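Local coordinates for protein, Family 18 Chitinase (Crocus vernus, PDB 3SIM) that probably hydrolyses the beta-1,4 linkages of chitin, as a plant glycoside hydrolase of family 18 built on a TIM barrel, at residues F3-G8 with I250-A255; S34-Y39 with V78-G83; G121-Y126 with S158-P163; Y185-Y190 with V215-S220. All coordinates share one frame; numbering follows the deposited sequence.

Contact 1 (F3-G8 with I250-A255)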
loop_
_atom_site.group_PDB
_atom_site.type_symbol
_atom_site.label_atom_id
_atom_site.label_comp_id
_atom_site.label_asym_id
_atom_site.label_seq_id
_atom_site.Cartn_x
_atom_site.Cartn_y
_atom_site.Cartn_z
ATOM N N PHE A 3 -4.712 1.608 -10.977
ATOM C CA PHE A 3 -5.183 0.499 -10.181
ATOM C C PHE A 3 -4.039 -0.137 -9.403
ATOM O O PHE A 3 -3.070 -0.518 -9.971
ATOM C CB PHE A 3 -5.896 -0.523 -11.068
ATOM C CG PHE A 3 -6.444 -1.717 -10.335
ATOM C CD1 PHE A 3 -5.817 -2.940 -10.408
ATOM C CD2 PHE A 3 -7.616 -1.630 -9.636
ATOM C CE1 PHE A 3 -6.298 -4.009 -9.755
ATOM C CE2 PHE A 3 -8.108 -2.663 -8.982
ATOM C CZ PHE A 3 -7.462 -3.869 -9.021
ATOM N N VAL A 4 -4.212 -0.244 -8.109
ATOM C CA VAL A 4 -3.262 -0.768 -7.158
ATOM C C VAL A 4 -3.732 -2.102 -6.511
ATOM O O VAL A 4 -4.744 -2.179 -5.917
ATOM C CB VAL A 4 -2.974 0.259 -6.083
ATOM C CG1 VAL A 4 -1.913 -0.203 -5.212
ATOM C CG2 VAL A 4 -2.641 1.583 -6.652
ATOM N N GLU A 5 -2.929 -3.127 -6.692
ATOM C CA GLU A 5 -3.122 -4.470 -6.170
ATOM C C GLU A 5 -2.108 -4.914 -5.110
ATOM O O GLU A 5 -1.006 -5.217 -5.429
ATOM C CB GLU A 5 -3.152 -5.483 -7.317
ATOM C CG GLU A 5 -3.517 -6.891 -6.975
ATOM C CD GLU A 5 -5.068 -7.155 -6.819
ATOM O OE1 GLU A 5 -5.852 -6.272 -6.986
ATOM O OE2 GLU A 5 -5.474 -8.238 -6.526
ATOM N N TYR A 6 -2.506 -4.957 -3.848
ATOM C CA TYR A 6 -1.644 -5.534 -2.811
ATOM C C TYR A 6 -1.460 -7.086 -3.001
ATOM O O TYR A 6 -2.365 -7.717 -3.382
ATOM C CB TYR A 6 -2.064 -5.142 -1.398
ATOM C CG TYR A 6 -1.830 -3.677 -1.072
ATOM C CD1 TYR A 6 -0.772 -3.261 -0.316
ATOM C CD2 TYR A 6 -2.610 -2.708 -1.628
ATOM C CE1 TYR A 6 -0.583 -1.905 -0.056
ATOM C CE2 TYR A 6 -2.420 -1.398 -1.407
ATOM C CZ TYR A 6 -1.415 -0.979 -0.625
ATOM O OH TYR A 6 -1.264 0.331 -0.416
ATOM N N ILE A 7 -0.270 -7.595 -2.784
ATOM C CA ILE A 7 0.046 -8.999 -2.985
ATOM C C ILE A 7 1.214 -9.525 -2.130
ATOM O O ILE A 7 2.172 -8.865 -1.854
ATOM C CB ILE A 7 0.295 -9.352 -4.512
ATOM C CG1 ILE A 7 0.484 -10.868 -4.760
ATOM C CG2 ILE A 7 1.465 -8.690 -5.005
ATOM C CD1 ILE A 7 0.354 -11.262 -6.096
ATOM N N GLY A 8 1.076 -10.797 -1.811
ATOM C CA GLY A 8 1.877 -11.529 -0.873
ATOM C C GLY A 8 1.521 -11.693 0.614
ATOM O O GLY A 8 2.296 -12.215 1.309
ATOM N N ILE A 250 -8.325 3.120 -7.769
ATOM C CA ILE A 250 -8.826 2.118 -6.852
ATOM C C ILE A 250 -7.705 1.163 -6.357
ATOM O O ILE A 250 -6.946 0.641 -7.128
ATOM C CB ILE A 250 -9.957 1.250 -7.448
ATOM C CG1 ILE A 250 -11.158 2.069 -7.852
ATOM C CG2 ILE A 250 -10.309 0.100 -6.526
ATOM C CD1 ILE A 250 -11.987 1.502 -8.861
ATOM N N ALA A 251 -7.670 0.960 -5.068
ATOM C CA ALA A 251 -6.744 0.039 -4.422
ATOM C C ALA A 251 -7.411 -1.232 -3.801
ATOM O O ALA A 251 -8.389 -1.164 -3.106
ATOM C CB ALA A 251 -5.979 0.758 -3.402
ATOM N N VAL A 252 -6.825 -2.366 -4.015
ATOM C CA VAL A 252 -7.387 -3.596 -3.528
ATOM C C VAL A 252 -6.458 -4.412 -2.537
ATOM O O VAL A 252 -5.311 -4.594 -2.810
ATOM C CB VAL A 252 -7.832 -4.463 -4.713
ATOM C CG1 VAL A 252 -8.364 -5.791 -4.253
ATOM C CG2 VAL A 252 -8.794 -3.761 -5.625
ATOM N N TRP A 253 -6.996 -4.852 -1.408
ATOM C CA TRP A 253 -6.383 -5.717 -0.410
ATOM C C TRP A 253 -7.150 -7.087 -0.375
ATOM O O TRP A 253 -8.210 -7.158 0.096
ATOM C CB TRP A 253 -6.398 -5.010 0.967
ATOM C CG TRP A 253 -5.328 -3.995 1.269
ATOM C CD1 TRP A 253 -4.137 -4.231 1.849
ATOM C CD2 TRP A 253 -5.372 -2.589 1.039
ATOM N NE1 TRP A 253 -3.426 -3.098 1.950
ATOM C CE2 TRP A 253 -4.166 -2.062 1.477
ATOM C CE3 TRP A 253 -6.311 -1.727 0.495
ATOM C CZ2 TRP A 253 -3.878 -0.722 1.392
ATOM C CZ3 TRP A 253 -6.007 -0.401 0.402
ATOM C CH2 TRP A 253 -4.808 0.087 0.858
ATOM N N THR A 254 -6.634 -8.149 -0.948
ATOM C CA THR A 254 -5.348 -8.293 -1.572
ATOM C C THR A 254 -5.511 -9.394 -2.645
ATOM O O THR A 254 -6.517 -10.057 -2.664
ATOM C CB THR A 254 -4.246 -8.814 -0.559
ATOM O OG1 THR A 254 -4.519 -10.149 -0.206
ATOM C CG2 THR A 254 -4.082 -7.924 0.690
ATOM N N ALA A 255 -4.512 -9.610 -3.490
ATOM C CA ALA A 255 -4.608 -10.683 -4.492
ATOM C C ALA A 255 -4.768 -12.079 -3.786
ATOM O O ALA A 255 -5.421 -12.954 -4.239
ATOM C CB ALA A 255 -3.431 -10.665 -5.396
#
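Strands 3-7 and 250-253 run parallel, with 14° between their directions and 4.8 Å between their axes, and Val4 is bonded to the other strand at both its polar atoms: Val4 N donates to Ile250 O over 3.0 Å, and Val4 O accepts from Val252 N at 2.8 Å. Tyr6 N continues the ladder to Val252 O, but Tyr6 O takes the amide of Ala255, so the register slips by one residue where a cis peptide joins Trp253 to Thr254. On the face carrying Phe3, Glu5 and Val252, the Phe3 ring reaches Val252 CG2 with CE2 at 3.6 Å. The Glu5 chain bends at chi2 (80°), which folds its carboxylate back over the neighbouring strand: Glu5 OE1 lies 3.5 Å from Val252 CB, and Glu5 OE2 lies 3.3 Å from Ala255 CA. Helix 264-274 covers this face with Glu266, which touches both Phe3 and Val252. The pairing brings the first and last strands of the TIM barrel together and so closes the cylinder. Val4 and Ala251 point to the other face, where their CB atoms are 4.1 Å apart. Beyond them the rings of Tyr6 and Trp253 stack face to face, the six-membered ring over the pyrrole part of the indole with centroids 3.8 Å apart and planes at 17°. A tryptophan followed by a cis peptide is found at the end of the last strand in family 18 relatives, where it floors the sugar-binding cleft; Trp253 is consistent with that role. The Tyr6 hydroxyl, beside the benzo part of the indole, hydrogen-bonds with Ser160 and Asn184.

Contact 2 (S34-Y39 with V78-G83)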
loop_
_atom_site.group_PDB
_atom_site.type_symbol
_atom_site.label_atom_id
_atom_site.label_comp_id
_atom_site.label_asym_id
_atom_site.label_seq_id
_atom_site.Cartn_x
_atom_site.Cartn_y
_atom_site.Cartn_z
ATOM N N SER A 34 3.777 -7.219 -0.184
ATOM C CA SER A 34 3.570 -7.096 1.234
ATOM C C SER A 34 4.097 -8.254 2.075
ATOM O O SER A 34 3.620 -9.328 1.951
ATOM C CB SER A 34 2.073 -6.920 1.537
ATOM O OG SER A 34 1.308 -6.492 0.474
ATOM N N PHE A 35 5.049 -8.036 2.951
ATOM C CA PHE A 35 5.673 -6.801 3.327
ATOM C C PHE A 35 7.224 -6.936 3.504
ATOM O O PHE A 35 7.744 -7.988 3.657
ATOM C CB PHE A 35 5.101 -6.304 4.657
ATOM C CG PHE A 35 3.639 -5.983 4.644
ATOM C CD1 PHE A 35 3.207 -4.735 4.362
ATOM C CD2 PHE A 35 2.707 -6.938 4.944
ATOM C CE1 PHE A 35 1.902 -4.442 4.367
ATOM C CE2 PHE A 35 1.374 -6.640 4.944
ATOM C CZ PHE A 35 0.972 -5.394 4.655
ATOM N N ALA A 36 7.899 -5.814 3.477
ATOM C CA ALA A 36 9.216 -5.670 4.022
ATOM C C ALA A 36 9.070 -5.019 5.391
ATOM O O ALA A 36 8.407 -4.045 5.514
ATOM C CB ALA A 36 10.082 -4.861 3.147
ATOM N N VAL A 37 9.677 -5.637 6.392
ATOM C CA VAL A 37 9.600 -5.264 7.789
ATOM C C VAL A 37 10.978 -5.181 8.466
ATOM O O VAL A 37 11.774 -6.050 8.307
ATOM C CB VAL A 37 8.697 -6.238 8.618
ATOM C CG1 VAL A 37 8.327 -5.652 9.909
ATOM C CG2 VAL A 37 7.471 -6.644 7.917
ATOM N N ASP A 38 11.197 -4.155 9.256
ATOM C CA ASP A 38 12.406 -4.021 10.049
ATOM C C ASP A 38 12.333 -4.746 11.409
ATOM O O ASP A 38 12.455 -4.146 12.441
ATOM C CB ASP A 38 12.880 -2.574 10.179
ATOM C CG ASP A 38 11.857 -1.631 10.843
ATOM O OD1 ASP A 38 10.666 -1.832 10.744
ATOM O OD2 ASP A 38 12.314 -0.740 11.494
ATOM N N TYR A 39 12.121 -6.048 11.319
ATOM C CA TYR A 39 12.054 -6.980 12.410
ATOM C C TYR A 39 12.824 -8.225 12.014
ATOM O O TYR A 39 12.960 -8.511 10.863
ATOM C CB TYR A 39 10.605 -7.332 12.764
ATOM C CG TYR A 39 9.890 -6.455 13.802
ATOM C CD1 TYR A 39 9.408 -6.991 14.990
ATOM C CD2 TYR A 39 9.687 -5.099 13.585
ATOM C CE1 TYR A 39 8.773 -6.198 15.903
ATOM C CE2 TYR A 39 9.056 -4.316 14.497
ATOM C CZ TYR A 39 8.595 -4.863 15.660
ATOM O OH TYR A 39 7.956 -4.092 16.538
ATOM N N VAL A 78 5.918 -2.366 -10.096
ATOM C CA VAL A 78 5.906 -3.038 -8.817
ATOM C C VAL A 78 6.546 -2.252 -7.672
ATOM O O VAL A 78 7.647 -1.811 -7.780
ATOM C CB VAL A 78 6.583 -4.442 -8.889
ATOM C CG1 VAL A 78 6.510 -5.174 -7.540
ATOM C CG2 VAL A 78 6.088 -5.232 -10.024
ATOM N N ALA A 79 5.860 -2.138 -6.574
ATOM C CA ALA A 79 6.361 -1.463 -5.401
ATOM C C ALA A 79 6.481 -2.431 -4.179
ATOM O O ALA A 79 6.098 -3.547 -4.282
ATOM C CB ALA A 79 5.543 -0.299 -5.088
ATOM N N VAL A 80 7.063 -1.989 -3.091
ATOM C CA VAL A 80 7.043 -2.712 -1.834
ATOM C C VAL A 80 6.424 -1.886 -0.678
ATOM O O VAL A 80 6.701 -0.723 -0.532
ATOM C CB VAL A 80 8.441 -3.268 -1.462
ATOM C CG1 VAL A 80 9.411 -2.209 -1.350
ATOM C CG2 VAL A 80 8.413 -4.060 -0.154
ATOM N N SER A 81 5.587 -2.531 0.121
ATOM C CA SER A 81 4.994 -1.949 1.300
ATOM C C SER A 81 5.769 -2.264 2.602
ATOM O O SER A 81 6.040 -3.393 2.909
ATOM C CB SER A 81 3.502 -2.304 1.425
ATOM O OG SER A 81 2.846 -1.708 2.483
ATOM N N LEU A 82 6.053 -1.239 3.351
ATOM C CA LEU A 82 6.726 -1.286 4.628
ATOM C C LEU A 82 5.754 -1.436 5.829
ATOM O O LEU A 82 4.787 -0.755 5.949
ATOM C CB LEU A 82 7.598 -0.056 4.812
ATOM C CG LEU A 82 8.480 0.462 3.673
ATOM C CD1 LEU A 82 9.283 1.620 4.093
ATOM C CD2 LEU A 82 9.361 -0.623 3.167
ATOM N N GLY A 83 6.113 -2.316 6.725
ATOM C CA GLY A 83 5.400 -2.550 7.948
ATOM C C GLY A 83 4.339 -3.599 7.928
ATOM O O GLY A 83 4.614 -4.752 8.018
#
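Two first torsions bring Phe35 and Ser81 together: the Phe35 ring leaves beside its own backbone N (chi1 -63°), while the Ser81 hydroxyl is turned opposite to its backbone N (chi1 -176°). In this pose the hydroxyl meets the ring at its edge, near the plane, with Ser81 OG 3.5 Å from Phe35 CE1. A cis peptide joins Ser34 to Phe35 and folds Ser34 CB over one face of that ring, 3.3 Å above its plane; non-proline cis bonds at this strand end recur in family 18 barrels. The strands are parallel neighbours but splay by 54°, and two backbone bonds on Ala36 hold them: Ala36 N to Ser81 O at 3.1 Å, and Gly83 N to Ala36 O, also 3.1 Å. The Ala36 methyl lies 3.8 Å from Val80 CG2, while Val37 CG2 comes within 3.4 Å of Gly83 O. At Gly83 the backbone turns to a positive phi at which a CB would collide with the carbonyl O of Leu82. Replacing Phe35 with an alanine would probably open a gap beside Ser81 and Gly83 and leave Ser34 CB without the ring surface it packs on. Since Ser81 OG gives its hydrogen bonding to Asp123 and only touches the ring, Phe35 adds carbon surface at the rim of a polar barrel interior, and the bonds joining the two strands are backbone ones.

Contact 3 (G121-Y126 with S158-P163)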
loop_
_atom_site.group_PDB
_atom_site.type_symbol
_atom_site.label_atom_id
_atom_site.label_comp_id
_atom_site.label_asym_id
_atom_site.label_seq_id
_atom_site.Cartn_x
_atom_site.Cartn_y
_atom_site.Cartn_z
ATOM N N GLY A 121 8.875 1.610 -6.795
ATOM C CA GLY A 121 8.301 2.381 -5.731
ATOM C C GLY A 121 8.224 1.765 -4.345
ATOM O O GLY A 121 8.509 0.634 -4.175
ATOM N N ILE A 122 7.851 2.567 -3.365
ATOM C CA ILE A 122 7.483 2.091 -2.030
ATOM C C ILE A 122 6.110 2.585 -1.516
ATOM O O ILE A 122 5.584 3.561 -1.985
ATOM C CB ILE A 122 8.570 2.243 -0.934
ATOM C CG1 ILE A 122 8.555 3.603 -0.277
ATOM C CG2 ILE A 122 9.897 1.971 -1.447
ATOM C CD1 ILE A 122 8.563 4.637 -1.162
ATOM N N ASP A 123 5.585 1.884 -0.545
ATOM C CA ASP A 123 4.347 2.216 0.128
ATOM C C ASP A 123 4.577 2.173 1.646
ATOM O O ASP A 123 5.260 1.339 2.132
ATOM C CB ASP A 123 3.198 1.296 -0.263
ATOM C CG ASP A 123 1.922 1.486 0.624
ATOM O OD1 ASP A 123 1.389 2.582 0.759
ATOM O OD2 ASP A 123 1.513 0.546 1.240
ATOM N N ILE A 124 3.937 3.071 2.350
ATOM C CA ILE A 124 4.101 3.118 3.785
ATOM C C ILE A 124 2.884 2.597 4.544
ATOM O O ILE A 124 1.836 3.156 4.455
ATOM C CB ILE A 124 4.462 4.523 4.303
ATOM C CG1 ILE A 124 5.513 5.204 3.404
ATOM C CG2 ILE A 124 4.772 4.476 5.716
ATOM C CD1 ILE A 124 6.796 4.522 3.335
ATOM N N ASP A 125 3.038 1.486 5.223
ATOM C CA ASP A 125 1.946 0.839 5.954
ATOM C C ASP A 125 2.236 0.444 7.439
ATOM O O ASP A 125 1.879 -0.596 7.858
ATOM C CB ASP A 125 1.291 -0.303 5.156
ATOM C CG ASP A 125 -0.009 -0.919 5.885
ATOM O OD1 ASP A 125 -0.103 -2.103 5.904
ATOM O OD2 ASP A 125 -0.797 -0.200 6.438
ATOM N N TYR A 126 2.938 1.279 8.184
ATOM C CA TYR A 126 2.997 1.124 9.611
ATOM C C TYR A 126 1.623 1.470 10.260
ATOM O O TYR A 126 0.989 2.399 9.878
ATOM C CB TYR A 126 4.116 1.904 10.216
ATOM C CG TYR A 126 5.468 1.388 9.964
ATOM C CD1 TYR A 126 6.013 0.393 10.754
ATOM C CD2 TYR A 126 6.247 1.915 8.953
ATOM C CE1 TYR A 126 7.258 -0.083 10.513
ATOM C CE2 TYR A 126 7.487 1.471 8.726
ATOM C CZ TYR A 126 8.010 0.465 9.494
ATOM O OH TYR A 126 9.242 0.034 9.228
ATOM N N SER A 158 3.775 6.100 -1.967
ATOM C CA SER A 158 2.433 6.142 -1.421
ATOM C C SER A 158 2.365 5.892 0.110
ATOM O O SER A 158 3.218 5.289 0.680
ATOM C CB SER A 158 1.545 5.094 -2.090
ATOM O OG SER A 158 2.022 3.801 -1.907
ATOM N N ILE A 159 1.276 6.324 0.702
ATOM C CA ILE A 159 0.962 6.048 2.094
ATOM C C ILE A 159 -0.409 5.372 2.217
ATOM O O ILE A 159 -1.236 5.593 1.410
ATOM C CB ILE A 159 1.098 7.296 3.025
ATOM C CG1 ILE A 159 0.182 8.441 2.600
ATOM C CG2 ILE A 159 2.474 7.778 3.113
ATOM C CD1 ILE A 159 0.214 9.635 3.469
ATOM N N SER A 160 -0.631 4.564 3.245
ATOM C CA SER A 160 -1.880 3.875 3.402
ATOM C C SER A 160 -2.543 4.060 4.786
ATOM O O SER A 160 -2.718 3.152 5.475
ATOM C CB SER A 160 -1.774 2.390 2.995
ATOM O OG SER A 160 -1.054 2.142 1.857
ATOM N N PRO A 161 -2.934 5.276 5.121
ATOM C CA PRO A 161 -3.571 5.584 6.389
ATOM C C PRO A 161 -5.055 5.152 6.547
ATOM O O PRO A 161 -5.682 4.643 5.665
ATOM C CB PRO A 161 -3.417 7.108 6.480
ATOM C CG PRO A 161 -3.497 7.549 5.217
ATOM C CD PRO A 161 -2.936 6.468 4.292
ATOM N N PHE A 162 -5.566 5.363 7.746
ATOM C CA PHE A 162 -6.953 5.183 8.143
ATOM C C PHE A 162 -7.184 6.023 9.415
ATOM O O PHE A 162 -6.251 6.520 9.968
ATOM C CB PHE A 162 -7.356 3.702 8.305
ATOM C CG PHE A 162 -6.399 2.890 9.103
ATOM C CD1 PHE A 162 -5.250 2.319 8.553
ATOM C CD2 PHE A 162 -6.612 2.700 10.443
ATOM C CE1 PHE A 162 -4.393 1.603 9.338
ATOM C CE2 PHE A 162 -5.734 1.983 11.190
ATOM C CZ PHE A 162 -4.640 1.453 10.633
ATOM N N PRO A 163 -8.428 6.185 9.838
ATOM C CA PRO A 163 -8.735 7.249 10.778
ATOM C C PRO A 163 -7.937 7.109 12.071
ATOM O O PRO A 163 -7.390 8.051 12.458
ATOM C CB PRO A 163 -10.189 7.066 11.026
ATOM C CG PRO A 163 -10.723 6.636 9.755
ATOM C CD PRO A 163 -9.647 5.700 9.207
HETATM O O HOH W 1 3.178 2.368 -3.662
#
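Asp123 OD1 accepts a hydrogen bond from Ser160 OG at 2.7 Å, met on the syn side and 17° out of the carboxylate plane. Ser158 OG lies 3.0 Å from the same oxygen, although its proton has another acceptor within reach and this bond is not settled. The Asp123 carboxylate extends opposite its backbone N (chi1 170°), which carries it across to both serines, and its OD2 is held by Ser81 and, weakly, by Tyr6. A leucine in place of Asp123 would probably take this shared acceptor from Ser160 and Ser81, leaving the Ser81 hydroxyl freer to turn while Ser160 kept its bond to Tyr6. Behind the carboxylate, three backbone bonds join the strands in parallel: Ser158 N to Ile122 O (3.1 Å), Ile124 N to Ser158 O (2.9 Å) and Ser160 N to Ile124 O (3.1 Å). On the opposite face Ile124 CG1 packs 4.0 Å from Ile159 CG2, under Tyr169 of helix 166-175. Strand 121-125, helix 134-150 and strand 156-159 form a beta-alpha-beta unit of the TIM barrel. The family 18 signature DxxDxDxE runs through its first strand, Asp123 and Asp125 being its second and third aspartates, and ends just beyond at Glu127, the probable acid.

Contact 4 (Y185-Y190 with V215-S220)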
loop_
_atom_site.group_PDB
_atom_site.type_symbol
_atom_site.label_atom_id
_atom_site.label_comp_id
_atom_site.label_asym_id
_atom_site.label_seq_id
_atom_site.Cartn_x
_atom_site.Cartn_y
_atom_site.Cartn_z
ATOM N N TYR A 185 -5.995 5.238 0.878
ATOM C CA TYR A 185 -6.737 5.301 2.124
ATOM C C TYR A 185 -7.493 4.005 2.280
ATOM O O TYR A 185 -7.990 3.502 1.370
ATOM C CB TYR A 185 -7.682 6.507 2.220
ATOM C CG TYR A 185 -7.962 7.011 3.584
ATOM C CD1 TYR A 185 -9.125 6.677 4.257
ATOM C CD2 TYR A 185 -7.084 7.848 4.223
ATOM C CE1 TYR A 185 -9.416 7.175 5.509
ATOM C CE2 TYR A 185 -7.322 8.320 5.455
ATOM C CZ TYR A 185 -8.486 7.976 6.127
ATOM O OH TYR A 185 -8.703 8.417 7.375
ATOM N N GLN A 186 -7.429 3.468 3.471
ATOM C CA GLN A 186 -7.953 2.171 3.831
ATOM C C GLN A 186 -9.453 2.295 4.305
ATOM O O GLN A 186 -9.772 2.284 5.467
ATOM C CB GLN A 186 -6.996 1.436 4.803
ATOM C CG GLN A 186 -5.578 1.098 4.331
ATOM C CD GLN A 186 -4.883 0.050 5.218
ATOM O OE1 GLN A 186 -3.790 0.245 5.680
ATOM N NE2 GLN A 186 -5.551 -1.036 5.436
ATOM N N PHE A 187 -10.333 2.417 3.345
ATOM C CA PHE A 187 -11.752 2.561 3.588
ATOM C C PHE A 187 -12.359 1.298 4.263
ATOM O O PHE A 187 -13.334 1.379 4.909
ATOM C CB PHE A 187 -12.541 3.080 2.367
ATOM C CG PHE A 187 -12.265 4.523 2.008
ATOM C CD1 PHE A 187 -12.958 5.552 2.575
ATOM C CD2 PHE A 187 -11.302 4.835 1.107
ATOM C CE1 PHE A 187 -12.677 6.839 2.248
ATOM C CE2 PHE A 187 -11.039 6.100 0.785
ATOM C CZ PHE A 187 -11.709 7.109 1.361
ATOM N N LYS A 188 -11.691 0.170 4.161
ATOM C CA LYS A 188 -12.168 -1.028 4.835
ATOM C C LYS A 188 -12.161 -0.900 6.380
ATOM O O LYS A 188 -12.784 -1.625 7.046
ATOM C CB LYS A 188 -11.528 -2.316 4.308
ATOM C CG LYS A 188 -10.064 -2.369 4.261
ATOM C CD LYS A 188 -9.504 -1.684 2.995
ATOM C CE LYS A 188 -8.024 -1.799 2.887
ATOM N NZ LYS A 188 -7.580 -2.584 3.877
ATOM N N ALA A 189 -11.495 0.109 6.889
ATOM C CA ALA A 189 -11.469 0.438 8.294
ATOM C C ALA A 189 -12.809 0.866 8.930
ATOM O O ALA A 189 -13.006 0.676 10.057
ATOM C CB ALA A 189 -10.364 1.387 8.618
ATOM N N TYR A 190 -13.686 1.443 8.152
ATOM C CA TYR A 190 -14.987 1.827 8.635
ATOM C C TYR A 190 -15.923 0.625 8.867
ATOM O O TYR A 190 -15.663 -0.447 8.373
ATOM C CB TYR A 190 -15.605 2.837 7.700
ATOM C CG TYR A 190 -14.889 4.183 7.609
ATOM C CD1 TYR A 190 -15.082 5.161 8.557
ATOM C CD2 TYR A 190 -14.096 4.492 6.543
ATOM C CE1 TYR A 190 -14.482 6.352 8.458
ATOM C CE2 TYR A 190 -13.480 5.673 6.464
ATOM C CZ TYR A 190 -13.668 6.595 7.424
ATOM O OH TYR A 190 -13.083 7.761 7.319
ATOM N N VAL A 215 -6.195 11.143 -3.127
ATOM C CA VAL A 215 -6.708 10.001 -2.385
ATOM C C VAL A 215 -7.497 9.012 -3.267
ATOM O O VAL A 215 -8.543 9.309 -3.776
ATOM C CB VAL A 215 -7.619 10.451 -1.196
ATOM C CG1 VAL A 215 -7.997 9.306 -0.329
ATOM C CG2 VAL A 215 -7.028 11.576 -0.422
ATOM N N LEU A 216 -6.933 7.833 -3.379
ATOM C CA LEU A 216 -7.585 6.641 -3.872
ATOM C C LEU A 216 -8.665 6.060 -2.936
ATOM O O LEU A 216 -8.606 6.138 -1.745
ATOM C CB LEU A 216 -6.624 5.521 -4.285
ATOM C CG LEU A 216 -5.296 5.571 -5.060
ATOM C CD1 LEU A 216 -5.299 4.690 -6.220
ATOM C CD2 LEU A 216 -4.749 6.928 -5.414
ATOM N N ILE A 217 -9.694 5.551 -3.543
ATOM C CA ILE A 217 -10.655 4.698 -2.861
ATOM C C ILE A 217 -10.206 3.224 -2.828
ATOM O O ILE A 217 -9.343 2.859 -3.529
ATOM C CB ILE A 217 -12.082 4.884 -3.328
ATOM C CG1 ILE A 217 -12.249 4.414 -4.778
ATOM C CG2 ILE A 217 -12.589 6.321 -3.113
ATOM C CD1 ILE A 217 -13.659 4.485 -5.346
ATOM N N SER A 218 -10.847 2.422 -2.014
ATOM C CA SER A 218 -10.425 1.048 -1.801
ATOM C C SER A 218 -11.492 0.087 -1.270
ATOM O O SER A 218 -12.431 0.485 -0.711
ATOM C CB SER A 218 -9.198 1.033 -0.890
ATOM O OG SER A 218 -9.498 1.415 0.370
ATOM N N PHE A 219 -11.246 -1.184 -1.442
ATOM C CA PHE A 219 -11.990 -2.267 -0.830
ATOM C C PHE A 219 -11.110 -3.505 -0.511
ATOM O O PHE A 219 -10.084 -3.672 -1.069
ATOM C CB PHE A 219 -13.221 -2.670 -1.651
ATOM C CG PHE A 219 -12.921 -3.197 -3.037
ATOM C CD1 PHE A 219 -12.606 -4.499 -3.253
ATOM C CD2 PHE A 219 -13.013 -2.369 -4.135
ATOM C CE1 PHE A 219 -12.361 -4.958 -4.548
ATOM C CE2 PHE A 219 -12.764 -2.837 -5.410
ATOM C CZ PHE A 219 -12.435 -4.113 -5.607
ATOM N N SER A 220 -11.620 -4.353 0.350
ATOM C CA SER A 220 -11.036 -5.629 0.724
ATOM C C SER A 220 -11.825 -6.798 0.148
ATOM O O SER A 220 -13.001 -6.753 0.047
ATOM C CB SER A 220 -10.913 -5.784 2.238
ATOM O OG SER A 220 -10.749 -7.088 2.677
#
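Phe187 approaches strand 215-220 side-on, its ring swung beside its own backbone N (chi1 -70°). From the start of the side chain, Phe187 CB is 4.0 Å from Ser218 OG; beyond CG, Phe187 CD2 is 3.9 Å from that same hydroxyl. Phe187 CE2 then reaches Leu216 O at 3.5 Å, and both oxygens lie at the edge in the ring plane, where the C-H at CE2 may favour Leu216 O. The same CE2 touches Ile217 CG2 at 4.2 Å, and farther out Phe199 and Tyr203 of helix 196-209 take up the packing. Tyr185 CD1 sits over the centre of one face, 3.9 Å above the plane. The Ser218 hydroxyl donates to Tyr185 O at 2.8 Å, in the carbonyl plane, with a C=O...OG angle of 148°. Strands 182-184 and 215-220 are parallel neighbours in the TIM barrel, and this bond fastens the chain just as it leaves the first of them and enters the short 3-10 segment 187-189. In TIM barrels such loops, at the C-terminal strand ends, surround the active site. Lys188, in that 3-10 segment, is bent at chi2, laying its methylenes along the strand: Lys188 CG lies 4.1 Å from Ser220 CB. Its ammonium group lies by the Trp253 ring in what is probably a cation-pi contact, though Lys188 CE is modelled too near the indole and the placement is doubtful. At the other end Tyr185 CB packs on Val215 CG1, while Tyr185 OH turns away to hydrogen-bond with Asp166 and Lys209.

Overall arrangement
From the N terminus, strand 2-7 opens contact 1, which closes only at strand 250-253 and so encloses nearly the whole chain. Within that span contact 2 joins strands 28-37 and 76-83, contact 3 then joins strands 121-125 and 156-159, and contact 4 ties the loop after strand 182-184 to strand 215-220. These three follow one another in series, and none crosses another. Neighbouring strands and the loops that follow them link the contacts into one barrel: Ile7 O meets Ser34 N, Val80 O meets Asp123 N, Pro161 O meets Gln186 N and Ala251 N meets Ile217 O. Contacts 2 and 4 lie on opposite sides of the chain's centre, their own centres about 19 Å apart.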